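4-amino-4-deoxychorismate lyase (Legionella pneumophila, PDB 3LUL) belongs to the aminotransferase class IV family of pyridoxal phosphate-dependent enzymes and carries the cofactor covalently linked to a lysine. Local coordinates at residues L180-I183 against L188-P191; Q211-S216 against I260-F265. One frame throughout, in Å; residues are numbered along the deposited sequence.

Contact 1: residues L180-I183 against L188-P191; sequences LFLI and LYTP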
ATOM      1  N   LEU B 180       5.674   6.933 -18.522  1.00  7.74           N
ATOM      2  CA  LEU B 180       5.303   7.947 -19.515  1.00  8.22           C
ATOM      3  C   LEU B 180       6.478   8.475 -20.291  1.00  7.88           C
ATOM      4  O   LEU B 180       7.538   8.763 -19.740  1.00  6.50           O
ATOM      5  CB  LEU B 180       4.621   9.136 -18.837  1.00  8.82           C
ATOM      6  CG  LEU B 180       4.075  10.216 -19.790  1.00  9.66           C
ATOM      7  CD1 LEU B 180       2.750  10.800 -19.291  1.00 13.91           C
ATOM      8  CD2 LEU B 180       5.058  11.334 -19.944  1.00 12.34           C
ATOM      9  N   PHE B 181       6.251   8.665 -21.593  1.00  7.72           N
ATOM     10  CA  PHE B 181       7.206   9.266 -22.529  1.00 10.28           C
ATOM     11  C   PHE B 181       6.456  10.376 -23.257  1.00 10.03           C
ATOM     12  O   PHE B 181       5.242  10.287 -23.466  1.00 10.54           O
ATOM     13  CB  PHE B 181       7.694   8.226 -23.555  1.00  9.70           C
ATOM     14  CG  PHE B 181       8.759   7.280 -23.020  1.00  7.70           C
ATOM     15  CD1 PHE B 181       8.412   6.169 -22.270  1.00  8.81           C
ATOM     16  CD2 PHE B 181      10.080   7.461 -23.343  1.00 12.60           C
ATOM     17  CE1 PHE B 181       9.368   5.298 -21.809  1.00  8.33           C
ATOM     18  CE2 PHE B 181      11.049   6.583 -22.876  1.00  9.67           C
ATOM     19  CZ  PHE B 181      10.682   5.512 -22.093  1.00 10.72           C
ATOM     20  N   LEU B 182       7.172  11.404 -23.672  1.00 10.34           N
ATOM     21  CA  LEU B 182       6.629  12.326 -24.660  1.00 10.69           C
ATOM     22  C   LEU B 182       7.618  12.587 -25.761  1.00  8.06           C
ATOM     23  O   LEU B 182       8.816  12.298 -25.647  1.00  9.42           O
ATOM     24  CB  LEU B 182       6.159  13.599 -23.986  1.00 15.29           C
ATOM     25  CG  LEU B 182       7.177  14.383 -23.195  1.00 13.50           C
ATOM     26  CD1 LEU B 182       7.848  15.279 -24.197  1.00 14.03           C
ATOM     27  CD2 LEU B 182       6.595  15.227 -22.021  1.00 10.11           C
ATOM     28  N   ILE B 183       7.112  13.136 -26.850  1.00  7.92           N
ATOM     29  CA  ILE B 183       7.921  13.476 -28.013  1.00  6.49           C
ATOM     30  C   ILE B 183       7.675  14.947 -28.288  1.00  6.51           C
ATOM     31  O   ILE B 183       6.526  15.365 -28.356  1.00  8.56           O
ATOM     32  CB  ILE B 183       7.539  12.685 -29.274  1.00  7.06           C
ATOM     33  CG1 ILE B 183       7.827  11.187 -29.070  1.00  7.42           C
ATOM     34  CG2 ILE B 183       8.338  13.186 -30.439  1.00  7.98           C
ATOM     35  CD1 ILE B 183       7.333  10.321 -30.171  1.00  9.68           C
ATOM     36  N   LEU B 188      12.748  12.462 -27.711  1.00  7.52           N
ATOM     37  CA  LEU B 188      12.016  11.690 -26.708  1.00  8.05           C
ATOM     38  C   LEU B 188      12.398  12.204 -25.324  1.00  7.45           C
ATOM     39  O   LEU B 188      13.563  12.423 -25.067  1.00  9.01           O
ATOM     40  CB  LEU B 188      12.364  10.209 -26.808  1.00  9.44           C
ATOM     41  CG  LEU B 188      11.684   9.461 -27.943  1.00 12.60           C
ATOM     42  CD1 LEU B 188      12.619   8.391 -28.547  1.00 15.66           C
ATOM     43  CD2 LEU B 188      10.358   8.873 -27.450  1.00 16.93           C
ATOM     44  N   TYR B 189      11.413  12.355 -24.434  1.00  8.05           N
ATOM     45  CA  TYR B 189      11.639  12.758 -23.048  1.00  8.58           C
ATOM     46  C   TYR B 189      10.882  11.780 -22.118  1.00 10.16           C
ATOM     47  O   TYR B 189       9.809  11.266 -22.475  1.00  9.74           O
ATOM     48  CB  TYR B 189      11.138  14.179 -22.810  1.00  9.74           C
ATOM     49  CG  TYR B 189      11.821  15.239 -23.634  1.00  9.80           C
ATOM     50  CD1 TYR B 189      11.358  15.561 -24.916  1.00 11.25           C
ATOM     51  CD2 TYR B 189      12.930  15.910 -23.151  1.00 15.75           C
ATOM     52  CE1 TYR B 189      12.011  16.547 -25.704  1.00 12.24           C
ATOM     53  CE2 TYR B 189      13.563  16.898 -23.908  1.00 16.96           C
ATOM     54  CZ  TYR B 189      13.098  17.203 -25.184  1.00 12.51           C
ATOM     55  OH  TYR B 189      13.687  18.167 -25.912  1.00 14.77           O
ATOM     56  N   THR B 190      11.453  11.506 -20.957  1.00 10.04           N
ATOM     57  CA  THR B 190      10.808  10.660 -19.969  1.00  8.53           C
ATOM     58  C   THR B 190      11.305  11.039 -18.565  1.00  7.41           C
ATOM     59  O   THR B 190      12.426  11.511 -18.417  1.00  9.79           O
ATOM     60  CB  THR B 190      11.052   9.175 -20.291  1.00  8.99           C
ATOM     61  OG1 THR B 190      10.116   8.384 -19.579  1.00 11.25           O
ATOM     62  CG2 THR B 190      12.501   8.727 -19.973  1.00  9.14           C
ATOM     63  N   PRO B 191      10.438  10.929 -17.552  1.00  9.09           N
ATOM     64  CA  PRO B 191      10.908  11.281 -16.206  1.00 10.81           C
ATOM     65  C   PRO B 191      12.140  10.491 -15.772  1.00 10.14           C
ATOM     66  O   PRO B 191      12.315   9.321 -16.173  1.00 10.16           O
ATOM     67  CB  PRO B 191       9.682  10.938 -15.344  1.00  7.52           C
ATOM     68  CG  PRO B 191       8.556  11.331 -16.205  1.00  7.66           C
ATOM     69  CD  PRO B 191       8.968  10.808 -17.574  1.00  7.87           C
TER
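Thr190 sits over one face of the Phe181 ring: its CB is 3.6 Å from Phe181 CD2, a CH-pi contact, and OG1 rides above the middle of the same face. The two side chains run side by side and point the same way, toward helix 201-212. With chi1 at -163°, OG1 stands anti to the Thr190 nitrogen and gives its proton to Leu180 O, 2.6 Å from OG1; the donor is tilted 27° from the carbonyl plane. Next along the strands, Leu182 and Tyr189 form a hydrogen-bonded antiparallel pair, with Leu182 N to Tyr189 O and Tyr189 N to Leu182 O both 2.9 Å. Their side chains share a face and meet at an angle. Leu182 CG is wedged between its own N and carbonyl carbon (chi1 58°), which brings CD1 to 3.6 Å from Tyr189 CD1; Arg226 makes a cation-pi contact with this tyrosine. The non-hydrogen-bonded pair Ile183 and Leu188 returns to the Phe181 face, where the two side chains run alongside each other and Ile183 CG1 reaches Leu188 CD2 at 3.8 Å. Helix 258-269 packs on both, and Phe181 also lies parallel to the ring of Phe234 on strand 232-237. Pro191 has no N-H to offer opposite Leu180, and its CD comes within 3.3 Å of Leu180 O. The threonine hydroxyl therefore takes over where the ladder of backbone bonds stops, satisfying a carbonyl of this buried hairpin while the rest of the threonine side chain stays in aromatic packing.

Contact 2: residues Q211-S216 against I260-F265; sequences QQHKMS and IDKLIF
Met215, a selenomethionine in the model, reaches across to helix 258-269 and makes the main apolar contacts. Its SE lies 3.9 Å from Lys262 CD, and the two long chains cross at an angle. A bend at chi3 (69°) turns the terminal methyl toward the helix, where Met215 CE meets Leu263 CD2 at 4.1 Å as the two side chains pass in opposite directions. Leu263 is the buried partner, also packing on Leu206 and Cys210 of helix 201-212 and on Phe234 of the sheet. Lys262 gets there by stretching out: with CG anti to its N (chi1 -178°) and an extended chain beyond, its CD and CE pass over the selenium, and the chain carries the amino group on toward His213.

The polar part is loose. Lys262 NZ stands 3.7 Å from His213 ND1, too far for a hydrogen bond and set obliquely to the ring; a lysine charge this close would probably disfavour a protonated imidazole. Lys262 is exposed and touches a crystal neighbour, so its pose may owe something to the lattice. Another charge of helix 258-269, Asp261, is paired outside the contact, in a salt bridge with Arg244 of strand 241-248.

Backbone bonds shape the side that carries His213 and Met215. Lys214 takes positive phi (46°), Lys214 N bonds to Gln211 O at 3.3 Å, and Met215 N bonds back to Cys210 O. The turn is a Schellman motif ending helix 201-212, and the contact fits its exit to the neighbouring helix 258-269, which packs on strands 232-237 and 241-248.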
ATOM      1  N   GLN B 211      19.349   4.473 -27.704  1.00 14.29           N
ATOM      2  CA  GLN B 211      20.815   4.640 -27.632  1.00 16.46           C
ATOM      3  C   GLN B 211      21.526   3.886 -28.729  1.00 14.60           C
ATOM      4  O   GLN B 211      22.412   4.439 -29.373  1.00 17.04           O
ATOM      5  CB  GLN B 211      21.344   4.233 -26.250  1.00 16.93           C
ATOM      6  CG  GLN B 211      21.045   5.294 -25.206  1.00 22.26           C
ATOM      7  CD  GLN B 211      21.149   4.824 -23.765  1.00 29.52           C
ATOM      8  OE1 GLN B 211      21.309   3.640 -23.460  1.00 33.07           O
ATOM      9  NE2 GLN B 211      21.019   5.776 -22.863  1.00 33.40           N
ATOM     10  N   GLN B 212      21.106   2.644 -28.972  1.00 12.60           N
ATOM     11  CA  GLN B 212      21.683   1.840 -30.036  1.00 14.99           C
ATOM     12  C   GLN B 212      21.422   2.473 -31.388  1.00 15.05           C
ATOM     13  O   GLN B 212      22.267   2.404 -32.241  1.00 15.48           O
ATOM     14  CB  GLN B 212      21.111   0.425 -30.071  1.00 16.46           C
ATOM     15  CG  GLN B 212      21.524  -0.483 -28.910  1.00 19.30           C
ATOM     16  CD  GLN B 212      20.653  -1.737 -28.798  1.00 26.11           C
ATOM     17  OE1 GLN B 212      19.970  -1.951 -27.786  1.00 33.22           O
ATOM     18  NE2 GLN B 212      20.659  -2.562 -29.845  1.00 29.22           N
ATOM     19  N   HIS B 213      20.246   3.078 -31.563  1.00 16.02           N
ATOM     20  CA  HIS B 213      19.853   3.705 -32.836  1.00 14.42           C
ATOM     21  C   HIS B 213      20.165   5.212 -32.941  1.00 15.51           C
ATOM     22  O   HIS B 213      19.789   5.844 -33.937  1.00 17.83           O
ATOM     23  CB  HIS B 213      18.371   3.399 -33.118  1.00 13.37           C
ATOM     24  CG  HIS B 213      18.123   1.957 -33.456  1.00 14.63           C
ATOM     25  ND1 HIS B 213      17.983   1.507 -34.747  1.00 20.19           N
ATOM     26  CD2 HIS B 213      18.038   0.854 -32.668  1.00 18.60           C
ATOM     27  CE1 HIS B 213      17.821   0.195 -34.748  1.00 21.70           C
ATOM     28  NE2 HIS B 213      17.848  -0.228 -33.499  1.00 17.14           N
ATOM     29  N   LYS B 214      20.907   5.754 -31.967  1.00 16.38           N
ATOM     30  CA  LYS B 214      21.242   7.197 -31.859  1.00 16.89           C
ATOM     31  C   LYS B 214      19.993   8.108 -32.084  1.00 19.33           C
ATOM     32  O   LYS B 214      20.042   9.131 -32.788  1.00 16.29           O
ATOM     33  CB  LYS B 214      22.414   7.538 -32.798  1.00 18.48           C
ATOM     34  CG  LYS B 214      23.678   6.656 -32.557  1.00 14.60           C
HETATM   35  N   MSE B 215      18.870   7.684 -31.492  1.00 19.18           N
HETATM   36  CA  MSE B 215      17.628   8.459 -31.451  1.00 18.03           C
HETATM   37  C   MSE B 215      17.654   9.189 -30.118  1.00 18.90           C
HETATM   38  O   MSE B 215      17.790   8.555 -29.054  1.00 14.97           O
HETATM   39  CB  MSE B 215      16.389   7.545 -31.528  1.00 18.19           C
HETATM   40  CG  MSE B 215      16.272   6.731 -32.834  1.00 13.83           C
HETATM   41 SE   MSE B 215      15.062   5.256 -32.643  0.75 14.84          SE
HETATM   42  CE  MSE B 215      13.436   6.324 -32.506  1.00 10.62           C
ATOM     43  N   SER B 216      17.515  10.515 -30.169  1.00 18.98           N
ATOM     44  CA  SER B 216      17.727  11.331 -28.989  1.00 17.82           C
ATOM     45  C   SER B 216      16.626  11.040 -27.983  1.00 17.21           C
ATOM     46  O   SER B 216      15.443  11.139 -28.336  1.00 10.66           O
ATOM     47  CB  SER B 216      17.720  12.822 -29.335  1.00 21.21           C
ATOM     48  OG  SER B 216      18.042  13.617 -28.197  1.00 22.88           O
ATOM     49  N   ILE B 260       7.088   6.649 -32.684  1.00  8.36           N
ATOM     50  CA  ILE B 260       6.269   5.634 -31.997  1.00 10.03           C
ATOM     51  C   ILE B 260       6.191   4.348 -32.841  1.00  7.79           C
ATOM     52  O   ILE B 260       6.379   3.242 -32.303  1.00 10.33           O
ATOM     53  CB  ILE B 260       4.864   6.150 -31.648  1.00 11.20           C
ATOM     54  CG1 ILE B 260       4.976   7.344 -30.673  1.00  8.44           C
ATOM     55  CG2 ILE B 260       4.002   5.001 -31.038  1.00 10.35           C
ATOM     56  CD1 ILE B 260       3.642   8.046 -30.320  1.00  9.27           C
ATOM     57  N   ASP B 261       5.955   4.463 -34.145  1.00  7.45           N
ATOM     58  CA  ASP B 261       5.924   3.251 -34.981  1.00  8.51           C
ATOM     59  C   ASP B 261       7.256   2.499 -35.003  1.00  8.76           C
ATOM     60  O   ASP B 261       7.275   1.269 -34.932  1.00  9.57           O
ATOM     61  CB  ASP B 261       5.478   3.541 -36.411  1.00  9.89           C
ATOM     62  CG  ASP B 261       4.089   4.139 -36.465  1.00 15.77           C
ATOM     63  OD1 ASP B 261       3.183   3.577 -35.832  1.00 19.03           O
ATOM     64  OD2 ASP B 261       3.911   5.175 -37.122  1.00 20.19           O
ATOM     65  N   LYS B 262       8.351   3.239 -35.060  1.00  8.50           N
ATOM     66  CA  LYS B 262       9.679   2.639 -34.994  1.00 10.87           C
ATOM     67  C   LYS B 262       9.898   1.900 -33.660  1.00  9.32           C
ATOM     68  O   LYS B 262      10.387   0.778 -33.638  1.00  7.85           O
ATOM     69  CB  LYS B 262      10.779   3.696 -35.181  1.00  9.72           C
ATOM     70  CG  LYS B 262      12.171   3.065 -35.149  1.00 15.88           C
ATOM     71  CD  LYS B 262      13.259   3.920 -35.773  1.00 22.35           C
ATOM     72  CE  LYS B 262      14.557   3.111 -35.908  1.00 18.40           C
ATOM     73  NZ  LYS B 262      15.691   3.892 -36.448  1.00 24.00           N
ATOM     74  N   LEU B 263       9.568   2.545 -32.553  1.00  8.73           N
ATOM     75  CA  LEU B 263       9.747   1.924 -31.240  1.00  9.04           C
ATOM     76  C   LEU B 263       8.867   0.674 -31.049  1.00  8.83           C
ATOM     77  O   LEU B 263       9.343  -0.333 -30.526  1.00  9.05           O
ATOM     78  CB  LEU B 263       9.547   2.949 -30.137  1.00 10.98           C
ATOM     79  CG  LEU B 263      10.625   4.043 -30.120  1.00 13.71           C
ATOM     80  CD1 LEU B 263      10.267   5.040 -29.047  1.00 14.38           C
ATOM     81  CD2 LEU B 263      12.048   3.492 -29.921  1.00 14.18           C
ATOM     82  N   ILE B 264       7.624   0.709 -31.530  1.00  8.97           N
ATOM     83  CA  ILE B 264       6.765  -0.483 -31.524  1.00 10.24           C
ATOM     84  C   ILE B 264       7.422  -1.638 -32.294  1.00 12.18           C
ATOM     85  O   ILE B 264       7.487  -2.798 -31.801  1.00 10.95           O
ATOM     86  CB  ILE B 264       5.373  -0.188 -32.131  1.00 10.92           C
ATOM     87  CG1 ILE B 264       4.576   0.678 -31.161  1.00 12.33           C
ATOM     88  CG2 ILE B 264       4.629  -1.513 -32.470  1.00 11.95           C
ATOM     89  CD1 ILE B 264       3.300   1.234 -31.736  1.00  8.10           C
ATOM     90  N   PHE B 265       7.963  -1.316 -33.461  1.00 11.87           N
ATOM     91  CA  PHE B 265       8.630  -2.324 -34.261  1.00 11.81           C
ATOM     92  C   PHE B 265       9.795  -2.930 -33.496  1.00 12.58           C
ATOM     93  O   PHE B 265       9.903  -4.154 -33.399  1.00 14.48           O
ATOM     94  CB  PHE B 265       9.095  -1.767 -35.616  1.00 13.67           C
ATOM     95  CG  PHE B 265       9.885  -2.777 -36.430  1.00 11.46           C
ATOM     96  CD1 PHE B 265      11.247  -2.908 -36.252  1.00 19.40           C
ATOM     97  CD2 PHE B 265       9.255  -3.598 -37.351  1.00 21.60           C
ATOM     98  CE1 PHE B 265      11.975  -3.832 -36.980  1.00 24.74           C
ATOM     99  CE2 PHE B 265       9.986  -4.523 -38.090  1.00 20.60           C
ATOM    100  CZ  PHE B 265      11.346  -4.636 -37.893  1.00 17.91           C
TER

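How the contacts relate
The centres of contacts 1 and 2 lie about 13 Å apart, and contact 1 is complete in the chain before contact 2 begins. Strand 187-190 of the hairpin is followed in the chain by helix 201-212, whose exit turn leads into strand 217-219, parallel to 187-190 in the same mixed sheet. The two contacts also touch: Leu188 N is 3.1 Å from Ser216 O, a probable hydrogen bond, and Leu188 CD1 packs on Leu263 CD1 at 4.1 Å. Strand, helix and strand thus make a beta-alpha-beta unit. Helix 258-269, near the C-terminus, covers the hairpin and the exit of helix 201-212 together, with Leu263 touching both Leu188 and Met215.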